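Local coordinates for 6-phosphogluconate dehydrogenase (Pseudomonas syringae, PDB 5U5G), which probably reduces 2-oxopropylphosphonate with NADPH in a late step of fosfomycin biosynthesis, at residues A[230-235]-A[277-282]; A[186-191]-A[219-224]; A[176-181]-A[241-246]. One frame throughout, in Å; residues are numbered along the deposited sequence.

All three contacts belong to the helical part of the chain that follows the nucleotide-binding Rossmann region. Contacts 2 and 3 share the long helix 168-196: contact 3 lays helix 236-247 across it, and contact 2 sets helix 216-226 beside it further along. In sequence both segments of contact 2 fall between those of contact 3 and precede contact 1, while the segments of contacts 1 and 3 alternate. The centres of contacts 1 and 2 are 11 Å apart, and the two touch; contact 3 is about 15 Å from contact 1 and 17 Å from contact 2. Contacts 1 and 3 both reach NADP and line the substrate pocket, and all three adjoin the second subunit.

Contact 1 of 3, residues A[230-235]-A[277-282]; sequences ASSNVS and SDQCQY. With NAP (NADP nicotinamide-adenine-dinucleotide phosphate), chain E.
Ser277 O takes a CA-H contact from Ser235 CA at 3.4 Å, and Asp278 pairs with Ser235 in a single isolated beta bridge, which joins the loop before helix 236-247 to the one before helix 282-287. Ser235 OG instead caps Val238 N at the start of helix 236-247. The carboxylate of Asp278 spans Ser232: OD2 accepts the backbone N of Ser232 at 2.7 Å, and OD1 accepts OG of the same serine, also at 2.7 Å. OD1 turns its other, anti lone pair to Cys280 N, closing an Asx turn that fixes the carboxylate's rotation. Gln279 N then donates to Val234 O at 2.9 Å. Its side chain, with CG wedged between N and the carbonyl carbon (chi1 54°), runs extended back over the loop, so that CB of Val234 lies above the amide face, 3.4 Å from CD. NE2 donates a hydrogen bond to Ser232 OG, 3.0 Å, close to its own amide plane, while OE1 is held by Arg239. The loop shaped this way presents Asn233 O to the cofactor, whose carboxamide N7N donates to it at 3.0 Å. Last comes Cys280, its SG 4.0 Å from Ser232 OG.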
loop_
_atom_site.group_PDB
_atom_site.type_symbol
_atom_site.label_atom_id
_atom_site.label_comp_id
_atom_site.label_asym_id
_atom_site.label_seq_id
_atom_site.Cartn_x
_atom_site.Cartn_y
_atom_site.Cartn_z
ATOM N N ALA A 230 1.586 -15.504 -13.381
ATOM C CA ALA A 230 0.746 -14.881 -14.392
ATOM C C ALA A 230 1.070 -13.392 -14.484
ATOM O O ALA A 230 1.317 -12.731 -13.470
ATOM C CB ALA A 230 -0.731 -15.084 -14.062
ATOM N N SER A 231 1.064 -12.871 -15.710
ATOM C CA SER A 231 1.556 -11.524 -15.964
ATOM C C SER A 231 0.772 -10.486 -15.164
ATOM O O SER A 231 -0.454 -10.561 -15.044
ATOM C CB SER A 231 1.463 -11.217 -17.464
ATOM O OG SER A 231 1.898 -9.898 -17.729
ATOM N N SER A 232 1.486 -9.512 -14.600
ATOM C CA SER A 232 0.825 -8.341 -14.044
ATOM C C SER A 232 0.563 -7.291 -15.111
ATOM O O SER A 232 -0.049 -6.255 -14.812
ATOM C CB SER A 232 1.645 -7.741 -12.894
ATOM O OG SER A 232 2.854 -7.162 -13.335
ATOM N N ASN A 233 1.011 -7.556 -16.346
ATOM C CA ASN A 233 0.788 -6.698 -17.519
ATOM C C ASN A 233 1.437 -5.322 -17.375
ATOM O O ASN A 233 0.997 -4.343 -17.989
ATOM C CB ASN A 233 -0.705 -6.566 -17.832
ATOM C CG ASN A 233 -1.249 -7.777 -18.558
ATOM O OD1 ASN A 233 -2.161 -8.453 -18.079
ATOM N ND2 ASN A 233 -0.687 -8.059 -19.717
ATOM N N VAL A 234 2.488 -5.235 -16.565
ATOM C CA VAL A 234 3.384 -4.096 -16.568
ATOM C C VAL A 234 4.785 -4.624 -16.824
ATOM O O VAL A 234 5.351 -5.344 -15.991
ATOM C CB VAL A 234 3.332 -3.298 -15.264
ATOM C CG1 VAL A 234 4.209 -2.056 -15.404
ATOM C CG2 VAL A 234 1.895 -2.914 -14.920
ATOM N N SER A 235 5.353 -4.256 -17.967
ATOM C CA SER A 235 6.712 -4.658 -18.284
ATOM C C SER A 235 7.723 -3.839 -17.489
ATOM O O SER A 235 7.445 -2.732 -17.013
ATOM C CB SER A 235 6.993 -4.484 -19.774
ATOM O OG SER A 235 7.073 -3.103 -20.080
ATOM N N SER A 277 9.915 -8.354 -19.821
ATOM C CA SER A 277 9.610 -9.197 -18.674
ATOM C C SER A 277 8.849 -8.419 -17.595
ATOM O O SER A 277 8.867 -7.180 -17.538
ATOM C CB SER A 277 10.889 -9.783 -18.087
ATOM O OG SER A 277 11.510 -10.650 -19.010
ATOM N N ASP A 278 8.178 -9.176 -16.726
ATOM C CA ASP A 278 7.244 -8.593 -15.770
ATOM C C ASP A 278 7.982 -7.786 -14.704
ATOM O O ASP A 278 9.070 -8.165 -14.249
ATOM C CB ASP A 278 6.413 -9.702 -15.111
ATOM C CG ASP A 278 5.089 -9.199 -14.562
ATOM O OD1 ASP A 278 5.054 -8.667 -13.415
ATOM O OD2 ASP A 278 4.076 -9.341 -15.282
ATOM N N GLN A 279 7.371 -6.662 -14.304
ATOM C CA GLN A 279 7.875 -5.889 -13.170
ATOM C C GLN A 279 8.109 -6.768 -11.942
ATOM O O GLN A 279 9.044 -6.526 -11.173
ATOM C CB GLN A 279 6.893 -4.754 -12.827
ATOM C CG GLN A 279 5.460 -5.241 -12.589
ATOM C CD GLN A 279 4.494 -4.144 -12.194
ATOM O OE1 GLN A 279 4.882 -2.982 -12.016
ATOM N NE2 GLN A 279 3.216 -4.503 -12.072
ATOM N N CYS A 280 7.283 -7.792 -11.748
ATOM C CA CYS A 280 7.412 -8.677 -10.595
ATOM C C CYS A 280 8.565 -9.660 -10.709
ATOM O O CYS A 280 8.721 -10.483 -9.809
ATOM C CB CYS A 280 6.114 -9.451 -10.369
ATOM S SG CYS A 280 4.701 -8.408 -9.970
ATOM N N GLN A 281 9.381 -9.598 -11.765
ATOM C CA GLN A 281 10.551 -10.475 -11.848
ATOM C C GLN A 281 11.639 -10.122 -10.835
ATOM O O GLN A 281 12.639 -10.845 -10.741
ATOM C CB GLN A 281 11.107 -10.463 -13.274
ATOM C CG GLN A 281 10.474 -11.550 -14.158
ATOM C CD GLN A 281 10.789 -12.946 -13.640
ATOM O OE1 GLN A 281 11.935 -13.381 -13.690
ATOM N NE2 GLN A 281 9.782 -13.644 -13.126
ATOM N N TYR A 282 11.472 -9.038 -10.071
ATOM C CA TYR A 282 12.290 -8.858 -8.877
ATOM C C TYR A 282 12.290 -10.119 -8.009
ATOM O O TYR A 282 13.291 -10.410 -7.351
ATOM C CB TYR A 282 11.784 -7.658 -8.069
ATOM C CG TYR A 282 12.670 -7.256 -6.888
ATOM C CD1 TYR A 282 14.055 -7.305 -6.979
ATOM C CD2 TYR A 282 12.110 -6.780 -5.704
ATOM C CE1 TYR A 282 14.866 -6.906 -5.907
ATOM C CE2 TYR A 282 12.909 -6.383 -4.628
ATOM C CZ TYR A 282 14.277 -6.440 -4.739
ATOM O OH TYR A 282 15.052 -6.046 -3.666
HETATM P PA NAP E . 3.213 -1.587 -24.074
HETATM O O1A NAP E . 4.690 -1.737 -24.095
HETATM O O2A NAP E . 2.318 -2.758 -23.755
HETATM O O5B NAP E . 2.697 -0.927 -25.508
HETATM C C5B NAP E . 3.488 0.210 -25.756
HETATM C C4B NAP E . 2.793 0.988 -26.893
HETATM O O4B NAP E . 3.586 2.093 -27.326
HETATM C C3B NAP E . 2.540 0.024 -28.107
HETATM O O3B NAP E . 1.362 0.404 -28.750
HETATM C C2B NAP E . 3.730 0.394 -29.014
HETATM O O2B NAP E . 3.524 0.221 -30.330
HETATM C C1B NAP E . 3.762 1.947 -28.724
HETATM N N9A NAP E . 5.054 2.466 -29.126
HETATM C C8A NAP E . 6.282 2.435 -28.433
HETATM N N7A NAP E . 7.303 2.994 -29.139
HETATM C C5A NAP E . 6.696 3.389 -30.339
HETATM C C6A NAP E . 7.198 4.019 -31.491
HETATM N N6A NAP E . 8.521 4.376 -31.580
HETATM N N1A NAP E . 6.398 4.296 -32.552
HETATM C C2A NAP E . 5.086 3.925 -32.420
HETATM N N3A NAP E . 4.463 3.329 -31.394
HETATM C C4A NAP E . 5.302 3.065 -30.346
HETATM O O3 NAP E . 3.113 -0.431 -22.912
HETATM P PN NAP E . 1.756 -0.447 -22.064
HETATM O O1N NAP E . 0.538 -0.486 -22.901
HETATM O O2N NAP E . 1.882 -1.176 -20.745
HETATM O O5D NAP E . 1.738 1.187 -21.451
HETATM C C5D NAP E . 1.320 2.078 -22.386
HETATM C C4D NAP E . 1.156 3.408 -21.672
HETATM O O4D NAP E . 0.200 3.270 -20.588
HETATM C C3D NAP E . 2.537 3.818 -21.008
HETATM O O3D NAP E . 2.679 5.207 -21.101
HETATM C C2D NAP E . 2.367 3.383 -19.569
HETATM O O2D NAP E . 3.093 4.169 -18.659
HETATM C C1D NAP E . 0.841 3.663 -19.381
HETATM N N1N NAP E . 0.282 2.861 -18.311
HETATM C C2N NAP E . 0.380 1.444 -18.306
HETATM C C3N NAP E . -0.245 0.738 -17.300
HETATM C C7N NAP E . -0.193 -0.726 -17.279
HETATM O O7N NAP E . -0.773 -1.400 -16.425
HETATM N N7N NAP E . 0.482 -1.403 -18.279
HETATM C C4N NAP E . -1.054 1.422 -16.230
HETATM C C5N NAP E . -1.066 2.882 -16.327
HETATM C C6N NAP E . -0.422 3.530 -17.298
HETATM P P2B NAP E . 3.865 -1.483 -30.956
HETATM O O1X NAP E . 2.645 -2.166 -30.420
HETATM O O2X NAP E . 3.925 -1.265 -32.471
HETATM O O3X NAP E . 5.173 -1.748 -30.251
HETATM O O HOH W 1 4.707 -10.022 -17.634
#

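Contact 2 of 3, residues A[186-191]-A[219-224]; sequences GAIEVI and DVALGY
Ala221 packs its methyl among Ala187, Ile188 and Ile191, a small group set between two helices of the all-helical domain shared with the 3-hydroxyisobutyrate dehydrogenase family. The axes of the long helix 168-196 and the short helix 216-226 are 9.1 Å apart here, and their N-to-C directions diverge by 45°. That spacing brings alanine against alanine: CB of Ala221 is 4.0 Å from CB of Ala187. The two isoleucines flank this pair but use different parts of their chains. Ile188 offers its flank, CG1 lying 4.0 Å from Ala221 CB; the chain beyond is fully extended (chi2 178°), which carries CD1 away from the alanine, toward Tyr282 of helix 282-287, where Phe283 and Leu286 also pack on Ile188.

Ile191 works with its end instead. CG1 stands beside the backbone N (chi1 -65°) and CD1 reaches out across the groove between the helices, 3.8 Å from Ala221 CB. The same methyl is 3.8 Å from CD2 of Leu222, the two chains passing at a slant. Leu222 does not aim its CB at helix 168-196; its CG too lies beside the backbone N, and of the two branches CD2 meets the isoleucine while CD1 stays farther off. Met218, one turn earlier on helix 216-226, packs on both Ala187 and Ile191, and Leu201 covers Ile191 from helix 201-210. Elsewhere on the long helix, Val190 packs on Leu175 of the second subunit, and Glu189 bonds with Ser259 and Phe258 of that subunit. Back at the crossing, a further apolar approach is Leu222 CG to Ile191 CD1, 4.0 Å.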
loop_
_atom_site.group_PDB
_atom_site.type_symbol
_atom_site.label_atom_id
_atom_site.label_comp_id
_atom_site.label_asym_id
_atom_site.label_seq_id
_atom_site.Cartn_x
_atom_site.Cartn_y
_atom_site.Cartn_z
ATOM N N GLY A 186 9.139 -3.689 -1.836
ATOM C CA GLY A 186 9.014 -4.117 -0.450
ATOM C C GLY A 186 8.152 -5.358 -0.312
ATOM O O GLY A 186 8.494 -6.291 0.423
ATOM N N ALA A 187 7.016 -5.386 -1.024
ATOM C CA ALA A 187 6.109 -6.522 -0.897
ATOM C C ALA A 187 6.775 -7.802 -1.382
ATOM O O ALA A 187 6.643 -8.855 -0.749
ATOM C CB ALA A 187 4.804 -6.255 -1.656
ATOM N N ILE A 188 7.542 -7.723 -2.477
ATOM C CA ILE A 188 8.267 -8.897 -2.975
ATOM C C ILE A 188 9.333 -9.346 -1.975
ATOM O O ILE A 188 9.561 -10.549 -1.781
ATOM C CB ILE A 188 8.862 -8.608 -4.369
ATOM C CG1 ILE A 188 7.741 -8.442 -5.391
ATOM C CG2 ILE A 188 9.790 -9.744 -4.818
ATOM C CD1 ILE A 188 8.227 -8.101 -6.793
ATOM N N GLU A 189 9.994 -8.399 -1.311
ATOM C CA GLU A 189 10.965 -8.794 -0.296
ATOM C C GLU A 189 10.282 -9.473 0.884
ATOM O O GLU A 189 10.783 -10.469 1.411
ATOM C CB GLU A 189 11.764 -7.581 0.171
ATOM C CG GLU A 189 12.795 -7.136 -0.845
ATOM C CD GLU A 189 13.698 -6.047 -0.310
ATOM O OE1 GLU A 189 13.819 -5.932 0.930
ATOM O OE2 GLU A 189 14.294 -5.315 -1.121
ATOM N N VAL A 190 9.127 -8.960 1.298
ATOM C CA VAL A 190 8.455 -9.514 2.464
ATOM C C VAL A 190 7.878 -10.893 2.151
ATOM O O VAL A 190 8.016 -11.832 2.945
ATOM C CB VAL A 190 7.395 -8.512 2.950
ATOM C CG1 VAL A 190 6.336 -9.184 3.784
ATOM C CG2 VAL A 190 8.097 -7.404 3.748
ATOM N N ILE A 191 7.254 -11.047 0.982
ATOM C CA ILE A 191 6.755 -12.357 0.568
ATOM C C ILE A 191 7.903 -13.352 0.469
ATOM O O ILE A 191 7.789 -14.499 0.921
ATOM C CB ILE A 191 5.988 -12.251 -0.764
ATOM C CG1 ILE A 191 4.726 -11.404 -0.587
ATOM C CG2 ILE A 191 5.645 -13.644 -1.281
ATOM C CD1 ILE A 191 4.105 -10.965 -1.885
ATOM N N ASP A 219 -1.110 -6.430 -3.359
ATOM C CA ASP A 219 -2.049 -7.275 -4.101
ATOM C C ASP A 219 -1.431 -7.772 -5.402
ATOM O O ASP A 219 -1.527 -8.959 -5.734
ATOM C CB ASP A 219 -3.344 -6.512 -4.391
ATOM C CG ASP A 219 -4.154 -6.226 -3.131
ATOM O OD1 ASP A 219 -3.866 -6.825 -2.066
ATOM O OD2 ASP A 219 -5.078 -5.391 -3.209
ATOM N N VAL A 220 -0.780 -6.873 -6.151
ATOM C CA VAL A 220 -0.131 -7.277 -7.396
ATOM C C VAL A 220 0.898 -8.368 -7.123
ATOM O O VAL A 220 0.934 -9.395 -7.807
ATOM C CB VAL A 220 0.511 -6.061 -8.090
ATOM C CG1 VAL A 220 1.357 -6.523 -9.273
ATOM C CG2 VAL A 220 -0.567 -5.090 -8.548
ATOM N N ALA A 221 1.747 -8.158 -6.113
ATOM C CA ALA A 221 2.824 -9.098 -5.834
ATOM C C ALA A 221 2.275 -10.443 -5.369
ATOM O O ALA A 221 2.789 -11.500 -5.759
ATOM C CB ALA A 221 3.764 -8.507 -4.786
ATOM N N LEU A 222 1.225 -10.415 -4.541
ATOM C CA LEU A 222 0.576 -11.648 -4.095
ATOM C C LEU A 222 -0.111 -12.365 -5.248
ATOM O O LEU A 222 -0.022 -13.591 -5.362
ATOM C CB LEU A 222 -0.450 -11.347 -3.011
ATOM C CG LEU A 222 0.076 -10.907 -1.652
ATOM C CD1 LEU A 222 -1.090 -10.289 -0.894
ATOM C CD2 LEU A 222 0.633 -12.102 -0.928
ATOM N N GLY A 223 -0.839 -11.622 -6.084
ATOM C CA GLY A 223 -1.438 -12.237 -7.258
ATOM C C GLY A 223 -0.404 -12.916 -8.134
ATOM O O GLY A 223 -0.645 -14.003 -8.674
ATOM N N TYR A 224 0.771 -12.290 -8.269
ATOM C CA TYR A 224 1.860 -12.868 -9.050
ATOM C C TYR A 224 2.361 -14.157 -8.419
ATOM O O TYR A 224 2.603 -15.153 -9.118
ATOM C CB TYR A 224 3.008 -11.865 -9.177
ATOM C CG TYR A 224 4.106 -12.266 -10.160
ATOM C CD1 TYR A 224 3.945 -12.068 -11.532
ATOM C CD2 TYR A 224 5.312 -12.800 -9.715
ATOM C CE1 TYR A 224 4.962 -12.423 -12.451
ATOM C CE2 TYR A 224 6.333 -13.142 -10.610
ATOM C CZ TYR A 224 6.146 -12.954 -11.977
ATOM O OH TYR A 224 7.143 -13.294 -12.867
#

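Contact 3 of 3, residues A[176-181]-A[241-246]; sequences NNLAES and KDLELA. With 7VD ((2-oxopropyl)phosphonic acid), chain F; NAP (NADP nicotinamide-adenine-dinucleotide phosphate), chain E.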
loop_
_atom_site.group_PDB
_atom_site.type_symbol
_atom_site.label_atom_id
_atom_site.label_comp_id
_atom_site.label_asym_id
_atom_site.label_seq_id
_atom_site.Cartn_x
_atom_site.Cartn_y
_atom_site.Cartn_z
ATOM N N ASN A 176 2.925 9.035 -7.937
ATOM C CA ASN A 176 2.123 7.858 -7.622
ATOM C C ASN A 176 2.887 6.576 -7.933
ATOM O O ASN A 176 2.924 5.641 -7.116
ATOM C CB ASN A 176 0.813 7.895 -8.403
ATOM C CG ASN A 176 0.037 6.611 -8.278
ATOM O OD1 ASN A 176 -0.699 6.423 -7.306
ATOM N ND2 ASN A 176 0.190 5.712 -9.260
ATOM N N ASN A 177 3.540 6.538 -9.099
ATOM C CA ASN A 177 4.193 5.320 -9.563
ATOM C C ASN A 177 5.513 5.061 -8.858
ATOM O O ASN A 177 5.920 3.902 -8.736
ATOM C CB ASN A 177 4.397 5.385 -11.072
ATOM C CG ASN A 177 3.149 5.013 -11.821
ATOM O OD1 ASN A 177 2.034 5.304 -11.368
ATOM N ND2 ASN A 177 3.316 4.337 -12.950
ATOM N N LEU A 178 6.194 6.115 -8.406
ATOM C CA LEU A 178 7.329 5.932 -7.509
ATOM C C LEU A 178 6.908 5.192 -6.248
ATOM O O LEU A 178 7.644 4.331 -5.750
ATOM C CB LEU A 178 7.926 7.285 -7.138
ATOM C CG LEU A 178 9.438 7.479 -7.019
ATOM C CD1 LEU A 178 9.748 8.649 -6.080
ATOM C CD2 LEU A 178 10.235 6.243 -6.663
ATOM N N ALA A 179 5.739 5.539 -5.696
ATOM C CA ALA A 179 5.244 4.845 -4.503
ATOM C C ALA A 179 4.852 3.404 -4.819
ATOM O O ALA A 179 5.071 2.500 -4.002
ATOM C CB ALA A 179 4.057 5.602 -3.903
ATOM N N GLU A 180 4.261 3.176 -6.000
ATOM C CA GLU A 180 4.027 1.814 -6.476
ATOM C C GLU A 180 5.311 1.006 -6.435
ATOM O O GLU A 180 5.342 -0.123 -5.929
ATOM C CB GLU A 180 3.507 1.836 -7.917
ATOM C CG GLU A 180 2.184 2.534 -8.113
ATOM C CD GLU A 180 1.686 2.440 -9.547
ATOM O OE1 GLU A 180 2.508 2.139 -10.435
ATOM O OE2 GLU A 180 0.474 2.676 -9.778
ATOM N N SER A 181 6.374 1.577 -7.001
ATOM C CA SER A 181 7.634 0.865 -7.158
ATOM C C SER A 181 8.219 0.496 -5.805
ATOM O O SER A 181 8.723 -0.620 -5.618
ATOM C CB SER A 181 8.614 1.723 -7.961
ATOM O OG SER A 181 8.003 2.216 -9.148
ATOM N N LYS A 241 10.734 3.216 -17.389
ATOM C CA LYS A 241 10.443 4.514 -17.987
ATOM C C LYS A 241 9.927 5.488 -16.931
ATOM O O LYS A 241 10.384 6.635 -16.846
ATOM C CB LYS A 241 9.433 4.362 -19.131
ATOM C CG LYS A 241 8.721 5.675 -19.497
ATOM C CD LYS A 241 7.729 5.526 -20.648
ATOM C CE LYS A 241 6.473 4.723 -20.257
ATOM N NZ LYS A 241 5.551 5.424 -19.318
ATOM N N ASP A 242 8.984 5.038 -16.095
ATOM C CA ASP A 242 8.405 5.935 -15.100
ATOM C C ASP A 242 9.405 6.256 -13.989
ATOM O O ASP A 242 9.466 7.397 -13.519
ATOM C CB ASP A 242 7.112 5.334 -14.537
ATOM C CG ASP A 242 6.009 5.244 -15.584
ATOM O OD1 ASP A 242 6.178 5.842 -16.678
ATOM O OD2 ASP A 242 4.978 4.574 -15.326
ATOM N N LEU A 243 10.212 5.273 -13.580
ATOM C CA LEU A 243 11.252 5.527 -12.583
ATOM C C LEU A 243 12.257 6.558 -13.089
ATOM O O LEU A 243 12.768 7.384 -12.320
ATOM C CB LEU A 243 11.972 4.221 -12.240
ATOM C CG LEU A 243 11.695 3.449 -10.938
ATOM C CD1 LEU A 243 10.881 4.239 -9.908
ATOM C CD2 LEU A 243 11.121 2.064 -11.191
ATOM N N GLU A 244 12.566 6.508 -14.380
ATOM C CA GLU A 244 13.478 7.478 -14.967
ATOM C C GLU A 244 12.845 8.866 -15.029
ATOM O O GLU A 244 13.521 9.874 -14.799
ATOM C CB GLU A 244 13.906 6.996 -16.354
ATOM C CG GLU A 244 14.846 7.932 -17.096
ATOM C CD GLU A 244 16.170 8.109 -16.390
ATOM O OE1 GLU A 244 16.551 7.217 -15.588
ATOM O OE2 GLU A 244 16.828 9.147 -16.641
ATOM N N LEU A 245 11.546 8.949 -15.314
ATOM C CA LEU A 245 10.883 10.247 -15.211
ATOM C C LEU A 245 10.995 10.804 -13.793
ATOM O O LEU A 245 11.274 11.995 -13.605
ATOM C CB LEU A 245 9.425 10.136 -15.642
ATOM C CG LEU A 245 9.190 9.745 -17.104
ATOM C CD1 LEU A 245 7.719 9.469 -17.338
ATOM C CD2 LEU A 245 9.693 10.835 -18.045
ATOM N N ALA A 246 10.840 9.940 -12.783
ATOM C CA ALA A 246 10.963 10.371 -11.391
ATOM C C ALA A 246 12.402 10.740 -11.049
ATOM O O ALA A 246 12.646 11.720 -10.331
ATOM C CB ALA A 246 10.468 9.264 -10.456
HETATM P P1 7VD F . -0.678 1.242 -12.650
HETATM C C1 7VD F . 0.639 0.712 -13.781
HETATM O O2 7VD F . -0.505 2.640 -12.102
HETATM O O3 7VD F . -2.046 1.102 -13.275
HETATM O O4 7VD F . -0.502 0.220 -11.553
HETATM C C6 7VD F . 1.601 1.778 -14.239
HETATM O O7 7VD F . 1.225 2.931 -14.452
HETATM C C8 7VD F . 3.029 1.338 -14.413
HETATM P PA NAP E . 3.213 -1.587 -24.074
HETATM O O1A NAP E . 4.690 -1.737 -24.095
HETATM O O2A NAP E . 2.318 -2.758 -23.755
HETATM O O5B NAP E . 2.697 -0.927 -25.508
HETATM C C5B NAP E . 3.488 0.210 -25.756
HETATM C C4B NAP E . 2.793 0.988 -26.893
HETATM O O4B NAP E . 3.586 2.093 -27.326
HETATM C C3B NAP E . 2.540 0.024 -28.107
HETATM O O3B NAP E . 1.362 0.404 -28.750
HETATM C C2B NAP E . 3.730 0.394 -29.014
HETATM O O2B NAP E . 3.524 0.221 -30.330
HETATM C C1B NAP E . 3.762 1.947 -28.724
HETATM N N9A NAP E . 5.054 2.466 -29.126
HETATM C C8A NAP E . 6.282 2.435 -28.433
HETATM N N7A NAP E . 7.303 2.994 -29.139
HETATM C C5A NAP E . 6.696 3.389 -30.339
HETATM C C6A NAP E . 7.198 4.019 -31.491
HETATM N N6A NAP E . 8.521 4.376 -31.580
HETATM N N1A NAP E . 6.398 4.296 -32.552
HETATM C C2A NAP E . 5.086 3.925 -32.420
HETATM N N3A NAP E . 4.463 3.329 -31.394
HETATM C C4A NAP E . 5.302 3.065 -30.346
HETATM O O3 NAP E . 3.113 -0.431 -22.912
HETATM P PN NAP E . 1.756 -0.447 -22.064
HETATM O O1N NAP E . 0.538 -0.486 -22.901
HETATM O O2N NAP E . 1.882 -1.176 -20.745
HETATM O O5D NAP E . 1.738 1.187 -21.451
HETATM C C5D NAP E . 1.320 2.078 -22.386
HETATM C C4D NAP E . 1.156 3.408 -21.672
HETATM O O4D NAP E . 0.200 3.270 -20.588
HETATM C C3D NAP E . 2.537 3.818 -21.008
HETATM O O3D NAP E . 2.679 5.207 -21.101
HETATM C C2D NAP E . 2.367 3.383 -19.569
HETATM O O2D NAP E . 3.093 4.169 -18.659
HETATM C C1D NAP E . 0.841 3.663 -19.381
HETATM N N1N NAP E . 0.282 2.861 -18.311
HETATM C C2N NAP E . 0.380 1.444 -18.306
HETATM C C3N NAP E . -0.245 0.738 -17.300
HETATM C C7N NAP E . -0.193 -0.726 -17.279
HETATM O O7N NAP E . -0.773 -1.400 -16.425
HETATM N N7N NAP E . 0.482 -1.403 -18.279
HETATM C C4N NAP E . -1.054 1.422 -16.230
HETATM C C5N NAP E . -1.066 2.882 -16.327
HETATM C C6N NAP E . -0.422 3.530 -17.298
HETATM P P2B NAP E . 3.865 -1.483 -30.956
HETATM O O1X NAP E . 2.645 -2.166 -30.420
HETATM O O2X NAP E . 3.925 -1.265 -32.471
HETATM O O3X NAP E . 5.173 -1.748 -30.251
#
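Asn177 ND2 serves two oxygens at once: O7, the ketone oxygen of the bound 2-oxopropylphosphonate, at 2.9 Å in a fairly straight bond (163°), and Asp242 OD2, also at 2.9 Å but weakly, because the N-H points well off the line (124°). The amide and carboxylate planes stand 60° apart. Which way round the amide sits is settled by its other end, since Asn177 OD1 accepts from Asn176 ND2 at 2.8 Å and also from Lys173. Asp242 in turn keeps its second oxygen for a salt bridge, OD1 to Lys241 NZ, 2.7 Å. Lys241, bent at its last two torsions, curls back to donate from NZ to the ribose O2D of NADP at 2.8 Å. One polar row therefore ties the bound ketone, helix 168-196, helix 236-247 and the cofactor together. Glu180, one turn on from Asn177, lies by the phosphonate and forms a salt bridge with Arg239.

Behind this row the crossing is apolar. Leu243 CD1 sits 3.9 Å from Leu178 CD2, the two side chains roughly at right angles, and Ala246 CB fills in against Leu178 CG. Ser181 OG, bonded back to Asn177 O, lies beside Leu243. With ketone carbon C6 3.3 Å from nicotinamide C4N, the arrangement is consistent with hydride transfer between them, in a cleft between Rossmann and helical domains as in 3-hydroxyisobutyrate dehydrogenases.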